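Local atomic coordinates of putative hexose oxidase (Nonomuraea sp. ATCC 39727, PDB entry 5AWV), a protein that probably oxidises a sugar unit of a glycopeptide antibiotic with a covalently held FAD, and is seen here in complex with teicoplanin. Residues 424-432 with 444-453; 55-66 with 100-111. One frame throughout, in Å; residues are numbered along the deposited sequence.

Contact 1: residues 424-432 with 444-453; sequences LKVNYITGW and WVRKLYADVY. With T55 (8-methylnonanoic acid), chain Z; N1L (2-amino-2-deoxy-beta-D-glucopyranuronic acid), chain B.
Tyr428 is the main aromatic link between strand 424-432 and helix 444-452, its ring bordered on the helix side by Leu448, Tyr449, Val452 and Tyr453. With CG beside the backbone N and anti to the carbonyl carbon (chi1 -51°), the ring reaches toward the C-terminal end of the helix. Tyr449 turns its edge to the face of Tyr428 in an offset edge-to-face pair, the planes at 89° and Tyr449 CD1 3.5 Å from Tyr428 CD1. Tyr453, just past the helix, completes the aromatic cluster. Farther along the strand, the indole of Trp444 presents its edge to Ile429 O, which lies 3.6 Å from Trp444 CZ3 in the ring plane.

Aliphatic contacts flank the rings. Leu448 CG packs 3.9 Å from Tyr428 CD2, and Val452 CG1 comes within 3.5 Å of Tyr428 OH. In the N-terminal part of 444-453, Val445 CB meets Thr430 CG2 at 3.6 Å, this methyl being set between backbone N and carbonyl carbon because OG1 is anti to N, where it bonds to Tyr395 O.

The helix runs nearly antiparallel to the strand (165°) and covers one face of the antiparallel sheet of the substrate-binding region. Side chains alternate along the strand: Tyr428 and Thr430 point to the helix, whereas Asn427 and Ile429 leave the strand on the other side, where Asn427 belongs to the aminoglucuronic acid pocket. Gly431 and Trp432 help to line the site of the 8-methylnonanoyl tail.

Among polar contacts, a hydrogen bond of 2.7 Å joins Tyr428 OH to Tyr453 OH, while the hydroxyl of Tyr449 is bonded to Ala368 O on the adjoining strand.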
loop_
_atom_site.group_PDB
_atom_site.type_symbol
_atom_site.label_atom_id
_atom_site.label_comp_id
_atom_site.label_asym_id
_atom_site.label_seq_id
_atom_site.Cartn_x
_atom_site.Cartn_y
_atom_site.Cartn_z
ATOM N N LEU A 424 12.103 -8.573 10.950
ATOM C CA LEU A 424 11.330 -9.268 9.882
ATOM C C LEU A 424 9.882 -8.924 10.008
ATOM O O LEU A 424 9.367 -8.744 11.146
ATOM C CB LEU A 424 11.498 -10.794 10.068
ATOM C CG LEU A 424 12.902 -11.351 9.805
ATOM C CD1 LEU A 424 13.084 -12.719 10.483
ATOM C CD2 LEU A 424 13.119 -11.448 8.316
ATOM N N LYS A 425 9.174 -8.943 8.888
ATOM C CA LYS A 425 7.772 -8.977 8.961
ATOM C C LYS A 425 7.427 -10.405 8.568
ATOM O O LYS A 425 8.038 -10.985 7.635
ATOM C CB LYS A 425 7.078 -7.987 8.055
ATOM C CG LYS A 425 7.487 -6.480 8.274
ATOM C CD LYS A 425 6.294 -5.566 7.905
ATOM C CE LYS A 425 6.803 -4.096 7.894
ATOM N NZ LYS A 425 5.661 -3.162 7.939
ATOM N N VAL A 426 6.460 -10.960 9.221
ATOM C CA VAL A 426 6.059 -12.358 8.835
ATOM C C VAL A 426 4.624 -12.395 8.387
ATOM O O VAL A 426 3.722 -11.994 9.157
ATOM C CB VAL A 426 6.465 -13.417 9.924
ATOM C CG1 VAL A 426 5.958 -13.100 11.282
ATOM C CG2 VAL A 426 5.885 -14.825 9.576
ATOM N N ASN A 427 4.372 -12.989 7.223
ATOM C CA ASN A 427 3.065 -13.171 6.723
ATOM C C ASN A 427 2.677 -14.647 6.619
ATOM O O ASN A 427 3.504 -15.519 6.303
ATOM C CB ASN A 427 2.891 -12.506 5.346
ATOM C CG ASN A 427 2.805 -10.976 5.445
ATOM O OD1 ASN A 427 2.747 -10.425 6.527
ATOM N ND2 ASN A 427 2.820 -10.317 4.326
ATOM N N TYR A 428 1.431 -14.882 6.912
ATOM C CA TYR A 428 0.757 -16.197 6.897
ATOM C C TYR A 428 -0.376 -16.108 5.925
ATOM O O TYR A 428 -1.393 -15.440 6.171
ATOM C CB TYR A 428 0.336 -16.567 8.339
ATOM C CG TYR A 428 1.432 -16.461 9.406
ATOM C CD1 TYR A 428 1.660 -15.272 10.064
ATOM C CD2 TYR A 428 2.250 -17.549 9.760
ATOM C CE1 TYR A 428 2.594 -15.145 11.045
ATOM C CE2 TYR A 428 3.206 -17.418 10.743
ATOM C CZ TYR A 428 3.378 -16.215 11.382
ATOM O OH TYR A 428 4.354 -16.079 12.324
ATOM N N ILE A 429 -0.224 -16.786 4.778
ATOM C CA ILE A 429 -0.978 -16.554 3.562
ATOM C C ILE A 429 -1.701 -17.786 3.071
ATOM O O ILE A 429 -1.149 -18.861 3.117
ATOM C CB ILE A 429 -0.066 -16.110 2.423
ATOM C CG1 ILE A 429 0.713 -14.854 2.826
ATOM C CG2 ILE A 429 -0.837 -15.729 1.142
ATOM C CD1 ILE A 429 1.948 -14.658 2.009
ATOM N N THR A 430 -2.960 -17.638 2.694
ATOM C CA THR A 430 -3.604 -18.702 1.883
ATOM C C THR A 430 -4.477 -18.050 0.848
ATOM O O THR A 430 -5.004 -16.954 1.037
ATOM C CB THR A 430 -4.402 -19.684 2.828
ATOM O OG1 THR A 430 -4.926 -20.801 2.065
ATOM C CG2 THR A 430 -5.597 -18.984 3.500
ATOM N N GLY A 431 -4.629 -18.720 -0.289
ATOM C CA GLY A 431 -5.435 -18.259 -1.414
ATOM C C GLY A 431 -6.208 -19.462 -2.015
ATOM O O GLY A 431 -5.758 -20.615 -1.910
ATOM N N TRP A 432 -7.384 -19.194 -2.561
ATOM C CA TRP A 432 -8.213 -20.286 -3.088
ATOM C C TRP A 432 -8.887 -19.862 -4.377
ATOM O O TRP A 432 -9.239 -18.686 -4.557
ATOM C CB TRP A 432 -9.173 -20.770 -2.007
ATOM C CG TRP A 432 -10.059 -19.731 -1.488
ATOM C CD1 TRP A 432 -11.309 -19.408 -1.959
ATOM C CD2 TRP A 432 -9.785 -18.819 -0.424
ATOM N NE1 TRP A 432 -11.804 -18.348 -1.259
ATOM C CE2 TRP A 432 -10.894 -17.972 -0.307
ATOM C CE3 TRP A 432 -8.695 -18.613 0.428
ATOM C CZ2 TRP A 432 -10.970 -16.999 0.660
ATOM C CZ3 TRP A 432 -8.751 -17.615 1.316
ATOM C CH2 TRP A 432 -9.873 -16.808 1.443
ATOM N N TRP A 444 -7.337 -23.442 7.813
ATOM C CA TRP A 444 -5.933 -23.814 7.732
ATOM C C TRP A 444 -5.026 -22.638 8.167
ATOM O O TRP A 444 -4.164 -22.768 8.988
ATOM C CB TRP A 444 -5.649 -24.268 6.308
ATOM C CG TRP A 444 -4.211 -24.653 6.192
ATOM C CD1 TRP A 444 -3.659 -25.823 6.584
ATOM C CD2 TRP A 444 -3.108 -23.795 5.778
ATOM N NE1 TRP A 444 -2.275 -25.798 6.404
ATOM C CE2 TRP A 444 -1.910 -24.579 5.883
ATOM C CE3 TRP A 444 -3.028 -22.488 5.260
ATOM C CZ2 TRP A 444 -0.618 -24.057 5.590
ATOM C CZ3 TRP A 444 -1.743 -21.975 4.906
ATOM C CH2 TRP A 444 -0.556 -22.766 5.088
ATOM N N VAL A 445 -5.244 -21.455 7.601
ATOM C CA VAL A 445 -4.344 -20.314 7.935
ATOM C C VAL A 445 -4.525 -19.870 9.387
ATOM O O VAL A 445 -3.533 -19.524 10.077
ATOM C CB VAL A 445 -4.549 -19.184 6.886
ATOM C CG1 VAL A 445 -5.800 -18.356 7.178
ATOM C CG2 VAL A 445 -3.335 -18.316 6.807
ATOM N N ARG A 446 -5.776 -19.931 9.893
ATOM C CA ARG A 446 -6.060 -19.600 11.247
ATOM C C ARG A 446 -5.446 -20.596 12.214
ATOM O O ARG A 446 -4.954 -20.204 13.270
ATOM C CB ARG A 446 -7.554 -19.413 11.546
ATOM C CG ARG A 446 -8.138 -18.223 10.843
ATOM C CD ARG A 446 -9.648 -18.272 10.805
ATOM N NE ARG A 446 -10.157 -16.961 10.408
ATOM C CZ ARG A 446 -11.373 -16.731 9.939
ATOM N NH1 ARG A 446 -12.263 -17.712 9.817
ATOM N NH2 ARG A 446 -11.710 -15.495 9.618
ATOM N N LYS A 447 -5.391 -21.869 11.828
ATOM C CA LYS A 447 -4.743 -22.857 12.720
ATOM C C LYS A 447 -3.230 -22.569 12.721
ATOM O O LYS A 447 -2.638 -22.602 13.755
ATOM C CB LYS A 447 -5.058 -24.333 12.301
ATOM C CG LYS A 447 -4.452 -25.376 13.203
ATOM C CD LYS A 447 -4.698 -26.809 12.683
ATOM C CE LYS A 447 -4.015 -27.793 13.654
ATOM N NZ LYS A 447 -2.559 -27.914 13.304
ATOM N N LEU A 448 -2.639 -22.378 11.547
ATOM C CA LEU A 448 -1.219 -22.035 11.406
ATOM C C LEU A 448 -0.830 -20.864 12.333
ATOM O O LEU A 448 0.117 -20.951 13.154
ATOM C CB LEU A 448 -0.923 -21.720 9.966
ATOM C CG LEU A 448 0.391 -20.976 9.646
ATOM C CD1 LEU A 448 1.574 -21.810 10.047
ATOM C CD2 LEU A 448 0.434 -20.699 8.152
ATOM N N TYR A 449 -1.680 -19.816 12.300
ATOM C CA TYR A 449 -1.393 -18.600 13.046
ATOM C C TYR A 449 -1.535 -18.822 14.498
ATOM O O TYR A 449 -0.634 -18.516 15.232
ATOM C CB TYR A 449 -2.310 -17.472 12.545
ATOM C CG TYR A 449 -1.949 -16.075 12.961
ATOM C CD1 TYR A 449 -1.072 -15.332 12.182
ATOM C CD2 TYR A 449 -2.699 -15.427 13.936
ATOM C CE1 TYR A 449 -0.867 -13.972 12.411
ATOM C CE2 TYR A 449 -2.502 -14.076 14.200
ATOM C CZ TYR A 449 -1.554 -13.361 13.446
ATOM O OH TYR A 449 -1.350 -12.025 13.707
ATOM N N ALA A 450 -2.666 -19.423 14.919
ATOM C CA ALA A 450 -2.934 -19.720 16.318
ATOM C C ALA A 450 -1.887 -20.690 16.906
ATOM O O ALA A 450 -1.448 -20.507 18.042
ATOM C CB ALA A 450 -4.336 -20.294 16.489
ATOM N N ASP A 451 -1.385 -21.618 16.101
ATOM C CA ASP A 451 -0.362 -22.588 16.637
ATOM C C ASP A 451 0.941 -21.843 16.847
ATOM O O ASP A 451 1.624 -21.949 17.916
ATOM C CB ASP A 451 -0.123 -23.744 15.697
ATOM C CG ASP A 451 -1.296 -24.748 15.651
ATOM O OD1 ASP A 451 -2.259 -24.645 16.424
ATOM O OD2 ASP A 451 -1.264 -25.606 14.785
ATOM N N VAL A 452 1.308 -21.052 15.856
ATOM C CA VAL A 452 2.532 -20.258 16.004
ATOM C C VAL A 452 2.487 -19.375 17.234
ATOM O O VAL A 452 3.442 -19.345 17.992
ATOM C CB VAL A 452 2.813 -19.442 14.711
ATOM C CG1 VAL A 452 3.922 -18.433 14.906
ATOM C CG2 VAL A 452 3.152 -20.365 13.602
ATOM N N TYR A 453 1.341 -18.712 17.454
ATOM C CA TYR A 453 1.188 -17.750 18.527
ATOM C C TYR A 453 0.454 -18.346 19.743
ATOM O O TYR A 453 -0.056 -17.595 20.584
ATOM C CB TYR A 453 0.544 -16.432 18.027
ATOM C CG TYR A 453 1.443 -15.747 16.974
ATOM C CD1 TYR A 453 2.709 -15.238 17.314
ATOM C CD2 TYR A 453 1.055 -15.680 15.653
ATOM C CE1 TYR A 453 3.531 -14.645 16.359
ATOM C CE2 TYR A 453 1.918 -15.138 14.706
ATOM C CZ TYR A 453 3.103 -14.617 15.078
ATOM O OH TYR A 453 3.909 -14.081 14.079
HETATM C CAD T55 Z . -4.515 -20.539 -4.644
HETATM C CAE T55 Z . -4.636 -19.616 -5.829
HETATM C CAG T55 Z . -3.468 -18.631 -5.863
HETATM C CAH T55 Z . -3.560 -17.668 -4.675
HETATM C CAI T55 Z . -2.303 -16.816 -4.556
HETATM C CAJ T55 Z . -2.417 -15.844 -3.379
HETATM C CAK T55 Z . -1.408 -14.738 -3.586
HETATM C CAL T55 Z . -1.584 -13.591 -2.577
HETATM C CAF T55 Z . -4.653 -20.465 -7.082
HETATM C C T55 Z . -0.432 -12.596 -2.785
HETATM O O T55 Z . 0.425 -12.736 -3.685
HETATM C C1 N1L B . 1.505 -9.982 -2.179
HETATM C C2 N1L B . 0.726 -11.036 -1.237
HETATM C C3 N1L B . 0.213 -10.406 0.072
HETATM C C4 N1L B . 1.403 -9.777 0.765
HETATM C C5 N1L B . 1.927 -8.598 -0.100
HETATM C C6 N1L B . 3.063 -7.799 0.590
HETATM N N2 N1L B . -0.406 -11.683 -1.897
HETATM O O3 N1L B . -0.361 -11.448 0.997
HETATM O O4 N1L B . 1.051 -9.337 2.173
HETATM O O5 N1L B . 2.478 -9.137 -1.367
HETATM O O6B N1L B . 4.376 -8.290 0.342
HETATM O O6A N1L B . 2.966 -7.883 1.956
#

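Contact 2: residues 55-66 with 100-111; sequences NGEPDYIHLVGS and PDVKVIIDMSLL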
loop_
_atom_site.group_PDB
_atom_site.type_symbol
_atom_site.label_atom_id
_atom_site.label_comp_id
_atom_site.label_asym_id
_atom_site.label_seq_id
_atom_site.Cartn_x
_atom_site.Cartn_y
_atom_site.Cartn_z
ATOM N N ASN A 55 -17.076 -8.126 -1.757
ATOM C CA ASN A 55 -17.996 -7.508 -2.690
ATOM C C ASN A 55 -18.932 -6.630 -1.970
ATOM O O ASN A 55 -19.315 -6.934 -0.856
ATOM C CB ASN A 55 -18.865 -8.559 -3.410
ATOM C CG ASN A 55 -18.059 -9.316 -4.407
ATOM O OD1 ASN A 55 -17.614 -10.413 -4.103
ATOM N ND2 ASN A 55 -17.726 -8.686 -5.534
ATOM N N GLY A 56 -19.289 -5.564 -2.618
ATOM C CA GLY A 56 -20.275 -4.635 -2.138
ATOM C C GLY A 56 -21.200 -4.266 -3.266
ATOM O O GLY A 56 -21.035 -4.742 -4.402
ATOM N N GLU A 57 -22.187 -3.447 -2.938
ATOM C CA GLU A 57 -23.195 -2.993 -3.892
ATOM C C GLU A 57 -23.525 -1.538 -3.505
ATOM O O GLU A 57 -24.531 -1.271 -2.893
ATOM C CB GLU A 57 -24.441 -3.940 -3.813
ATOM C CG GLU A 57 -25.504 -3.715 -4.888
ATOM C CD GLU A 57 -24.972 -3.985 -6.310
ATOM O OE1 GLU A 57 -24.145 -4.938 -6.434
ATOM O OE2 GLU A 57 -25.367 -3.240 -7.268
ATOM N N PRO A 58 -22.628 -0.604 -3.805
ATOM C CA PRO A 58 -22.914 0.735 -3.374
ATOM C C PRO A 58 -24.067 1.393 -4.165
ATOM O O PRO A 58 -24.283 1.061 -5.331
ATOM C CB PRO A 58 -21.585 1.484 -3.634
ATOM C CG PRO A 58 -20.892 0.655 -4.639
ATOM C CD PRO A 58 -21.287 -0.733 -4.427
ATOM N N ASP A 59 -24.711 2.369 -3.542
ATOM C CA ASP A 59 -25.700 3.208 -4.245
ATOM C C ASP A 59 -25.074 3.927 -5.433
ATOM O O ASP A 59 -25.679 4.029 -6.509
ATOM C CB ASP A 59 -26.317 4.241 -3.295
ATOM C CG ASP A 59 -27.164 3.598 -2.175
ATOM O OD1 ASP A 59 -27.544 2.393 -2.238
ATOM O OD2 ASP A 59 -27.446 4.299 -1.224
ATOM N N TYR A 60 -23.868 4.479 -5.226
ATOM C CA TYR A 60 -23.156 5.039 -6.353
ATOM C C TYR A 60 -21.694 5.005 -6.052
ATOM O O TYR A 60 -21.318 4.854 -4.869
ATOM C CB TYR A 60 -23.592 6.492 -6.707
ATOM C CG TYR A 60 -23.585 7.532 -5.635
ATOM C CD1 TYR A 60 -24.687 7.691 -4.737
ATOM C CD2 TYR A 60 -22.514 8.435 -5.519
ATOM C CE1 TYR A 60 -24.658 8.686 -3.746
ATOM C CE2 TYR A 60 -22.494 9.361 -4.541
ATOM C CZ TYR A 60 -23.568 9.501 -3.646
ATOM O OH TYR A 60 -23.442 10.499 -2.645
ATOM N N ILE A 61 -20.885 5.176 -7.091
ATOM C CA ILE A 61 -19.451 5.435 -6.937
ATOM C C ILE A 61 -19.141 6.857 -7.478
ATOM O O ILE A 61 -19.468 7.192 -8.594
ATOM C CB ILE A 61 -18.664 4.312 -7.663
ATOM C CG1 ILE A 61 -19.066 2.983 -7.065
ATOM C CG2 ILE A 61 -17.151 4.497 -7.536
ATOM C CD1 ILE A 61 -18.659 1.738 -7.794
ATOM N N HIS A 62 -18.517 7.686 -6.663
ATOM C CA HIS A 62 -18.255 9.061 -6.976
ATOM C C HIS A 62 -16.809 9.233 -7.394
ATOM O O HIS A 62 -15.850 9.116 -6.556
ATOM C CB HIS A 62 -18.589 9.861 -5.714
ATOM C CG HIS A 62 -19.123 11.222 -5.952
ATOM N ND1 HIS A 62 -19.832 11.915 -4.991
ATOM C CD2 HIS A 62 -18.995 12.060 -7.008
ATOM C CE1 HIS A 62 -20.142 13.108 -5.462
ATOM N NE2 HIS A 62 -19.636 13.224 -6.678
ATOM N N LEU A 63 -16.638 9.486 -8.686
ATOM C CA LEU A 63 -15.326 9.839 -9.233
ATOM C C LEU A 63 -15.051 11.281 -9.038
ATOM O O LEU A 63 -15.890 12.126 -9.406
ATOM C CB LEU A 63 -15.299 9.558 -10.746
ATOM C CG LEU A 63 -15.189 8.101 -11.106
ATOM C CD1 LEU A 63 -15.499 7.855 -12.589
ATOM C CD2 LEU A 63 -13.818 7.488 -10.772
ATOM N N VAL A 64 -13.897 11.586 -8.447
ATOM C CA VAL A 64 -13.570 12.916 -8.106
ATOM C C VAL A 64 -12.186 13.311 -8.688
ATOM O O VAL A 64 -11.245 12.564 -8.595
ATOM C CB VAL A 64 -13.580 13.101 -6.574
ATOM C CG1 VAL A 64 -14.977 12.946 -6.023
ATOM C CG2 VAL A 64 -12.615 12.132 -5.867
ATOM N N GLY A 65 -12.104 14.496 -9.266
ATOM C CA GLY A 65 -10.903 15.023 -9.927
ATOM C C GLY A 65 -10.260 16.204 -9.282
ATOM O O GLY A 65 -9.275 16.736 -9.807
ATOM N N SER A 66 -10.737 16.585 -8.075
ATOM C CA SER A 66 -10.122 17.654 -7.315
ATOM C C SER A 66 -10.447 17.611 -5.846
ATOM O O SER A 66 -11.376 16.990 -5.487
ATOM C CB SER A 66 -10.582 19.037 -7.839
ATOM O OG SER A 66 -11.929 19.315 -7.416
ATOM N N PRO A 100 -21.194 -5.236 2.158
ATOM C CA PRO A 100 -22.592 -4.863 1.932
ATOM C C PRO A 100 -23.046 -3.528 2.562
ATOM O O PRO A 100 -24.030 -2.949 2.099
ATOM C CB PRO A 100 -23.374 -6.045 2.518
ATOM C CG PRO A 100 -22.380 -7.138 2.786
ATOM C CD PRO A 100 -21.027 -6.555 2.805
ATOM N N ASP A 101 -22.399 -3.048 3.614
ATOM C CA ASP A 101 -22.817 -1.803 4.260
ATOM C C ASP A 101 -22.371 -0.478 3.667
ATOM O O ASP A 101 -22.987 0.552 3.935
ATOM C CB ASP A 101 -22.469 -1.825 5.738
ATOM C CG ASP A 101 -23.130 -2.974 6.460
ATOM O OD1 ASP A 101 -24.205 -3.405 6.056
ATOM O OD2 ASP A 101 -22.541 -3.506 7.398
ATOM N N VAL A 102 -21.390 -0.487 2.776
ATOM C CA VAL A 102 -20.881 0.736 2.189
ATOM C C VAL A 102 -21.854 1.162 1.122
ATOM O O VAL A 102 -22.142 0.444 0.154
ATOM C CB VAL A 102 -19.425 0.549 1.609
ATOM C CG1 VAL A 102 -18.997 1.713 0.782
ATOM C CG2 VAL A 102 -18.422 0.441 2.749
ATOM N N LYS A 103 -22.306 2.393 1.216
ATOM C CA LYS A 103 -23.229 2.857 0.219
ATOM C C LYS A 103 -22.662 3.794 -0.803
ATOM O O LYS A 103 -23.277 3.978 -1.869
ATOM C CB LYS A 103 -24.412 3.536 0.930
ATOM C CG LYS A 103 -25.187 2.622 1.853
ATOM C CD LYS A 103 -25.892 1.480 1.138
ATOM C CE LYS A 103 -26.455 0.486 2.150
ATOM N NZ LYS A 103 -27.235 -0.532 1.393
ATOM N N VAL A 104 -21.611 4.500 -0.461
ATOM C CA VAL A 104 -20.940 5.295 -1.453
ATOM C C VAL A 104 -19.462 4.986 -1.437
ATOM O O VAL A 104 -18.843 5.003 -0.371
ATOM C CB VAL A 104 -21.134 6.760 -1.137
ATOM C CG1 VAL A 104 -20.410 7.611 -2.111
ATOM C CG2 VAL A 104 -22.631 7.129 -1.287
ATOM N N ILE A 105 -18.879 4.787 -2.617
ATOM C CA ILE A 105 -17.410 4.761 -2.739
ATOM C C ILE A 105 -16.928 6.056 -3.354
ATOM O O ILE A 105 -17.427 6.460 -4.398
ATOM C CB ILE A 105 -16.957 3.535 -3.564
ATOM C CG1 ILE A 105 -17.384 2.301 -2.829
ATOM C CG2 ILE A 105 -15.435 3.574 -3.762
ATOM C CD1 ILE A 105 -17.083 1.004 -3.519
ATOM N N ILE A 106 -16.050 6.789 -2.676
ATOM C CA ILE A 106 -15.341 7.850 -3.309
ATOM C C ILE A 106 -14.049 7.240 -3.943
ATOM O O ILE A 106 -13.117 6.843 -3.236
ATOM C CB ILE A 106 -15.019 8.996 -2.355
ATOM C CG1 ILE A 106 -16.360 9.542 -1.786
ATOM C CG2 ILE A 106 -14.244 10.071 -3.070
ATOM C CD1 ILE A 106 -16.196 10.617 -0.724
ATOM N N ASP A 107 -14.018 7.253 -5.269
ATOM C CA ASP A 107 -12.993 6.593 -6.038
ATOM C C ASP A 107 -12.009 7.646 -6.522
ATOM O O ASP A 107 -12.399 8.606 -7.177
ATOM C CB ASP A 107 -13.612 5.813 -7.196
ATOM C CG ASP A 107 -12.566 4.968 -7.964
ATOM O OD1 ASP A 107 -11.510 5.542 -8.346
ATOM O OD2 ASP A 107 -12.796 3.746 -8.100
ATOM N N MET A 108 -10.735 7.478 -6.180
ATOM C CA MET A 108 -9.697 8.478 -6.445
ATOM C C MET A 108 -8.915 8.328 -7.736
ATOM O O MET A 108 -7.891 9.055 -7.937
ATOM C CB MET A 108 -8.715 8.528 -5.303
ATOM C CG MET A 108 -9.343 8.652 -3.896
ATOM S SD MET A 108 -10.320 10.133 -3.546
ATOM C CE MET A 108 -9.030 11.113 -2.905
ATOM N N SER A 109 -9.404 7.479 -8.609
ATOM C CA SER A 109 -8.757 7.093 -9.883
ATOM C C SER A 109 -8.291 8.296 -10.724
ATOM O O SER A 109 -7.228 8.227 -11.402
ATOM C CB SER A 109 -9.721 6.327 -10.774
ATOM O OG SER A 109 -10.032 5.027 -10.376
ATOM N N LEU A 110 -9.081 9.371 -10.726
ATOM C CA LEU A 110 -8.713 10.566 -11.495
ATOM C C LEU A 110 -7.629 11.414 -10.850
ATOM O O LEU A 110 -7.073 12.268 -11.544
ATOM C CB LEU A 110 -9.962 11.402 -11.809
ATOM C CG LEU A 110 -11.079 10.767 -12.636
ATOM C CD1 LEU A 110 -12.249 11.709 -12.734
ATOM C CD2 LEU A 110 -10.652 10.426 -14.047
ATOM N N LEU A 111 -7.293 11.208 -9.560
ATOM C CA LEU A 111 -6.279 12.045 -8.893
ATOM C C LEU A 111 -4.906 11.504 -8.964
ATOM O O LEU A 111 -4.486 10.814 -8.036
ATOM C CB LEU A 111 -6.633 12.237 -7.413
ATOM C CG LEU A 111 -7.869 13.114 -7.130
ATOM C CD1 LEU A 111 -8.386 13.041 -5.687
ATOM C CD2 LEU A 111 -7.650 14.591 -7.501
HETATM O O HOH W 1 -22.241 -1.960 -0.602
HETATM O O HOH W 2 -25.389 -1.625 -0.224
HETATM O O HOH W 3 -11.330 9.912 -9.270
#
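Ile61 and Ile105 run alongside each other on one face of the sheet, with Ile61 CG2 4.1 Å from Ile105 CB; helix 42-46 covers this face through Leu45. On the other face Val104 CG2 sits over the ring of Tyr60, 3.8 Å from its centroid, a CH-pi contact. Tyr60 CG stands between its backbone N and carbonyl carbon (chi1 53°), which brings the ring over the neighbouring valine. Farther along, Val64 CG2 rests against both Ile106 CG2 and Met108 SD, 3.8 Å from the sulfur, beneath helix 67-80.

Strands 60-63 and 104-107 are parallel neighbours in the small mixed sheet of the FAD-binding domain, joined through helix 67-80 and strand 84-87. Met108, just after the second strand, touches the bound FAD. The ladder is firm in its middle, where His62 N bonds to Ile105 O at 2.8 Å almost in line with the carbonyl, and Asp107 N to His62 O. It weakens toward Tyr60, whose O receives Ile105 N at 3.3 Å.

At the polar ends, Asp107 OD1 accepts both Ser109 N, in an Asx turn, and Ser109 OG, while OD2 pairs with Arg48; two donors on one oxygen hold the carboxylate's rotation. One water joins Val64 O, Asp107 O and Leu110 N. At the far end another water accepts from Lys103 NZ at 2.7 Å and lies against Glu57 O and Pro100 O.

Overall arrangement
After strand 33-35 and helix 42-46 the chain forms strand 60-63, passes through helix 67-80 and strand 84-87, and returns as strand 104-107 beside it; contact 2 closes this loop of 33 residues within the FAD-binding domain. More than 300 residues later strand 424-432 is followed, across 11 residues, by the helix segment 444-453, and contact 1 closes that short loop against the seven-stranded sheet. The two loops follow in series, neither nesting nor crossing. The centres of contact 1 and contact 2 are about 32 Å apart, and the nearest atoms of contact 1 and contact 2 about 10 Å apart, without touching. Contact 2 lies on the cofactor side, contact 1 on the side that holds the antibiotic's sugar and acyl tail.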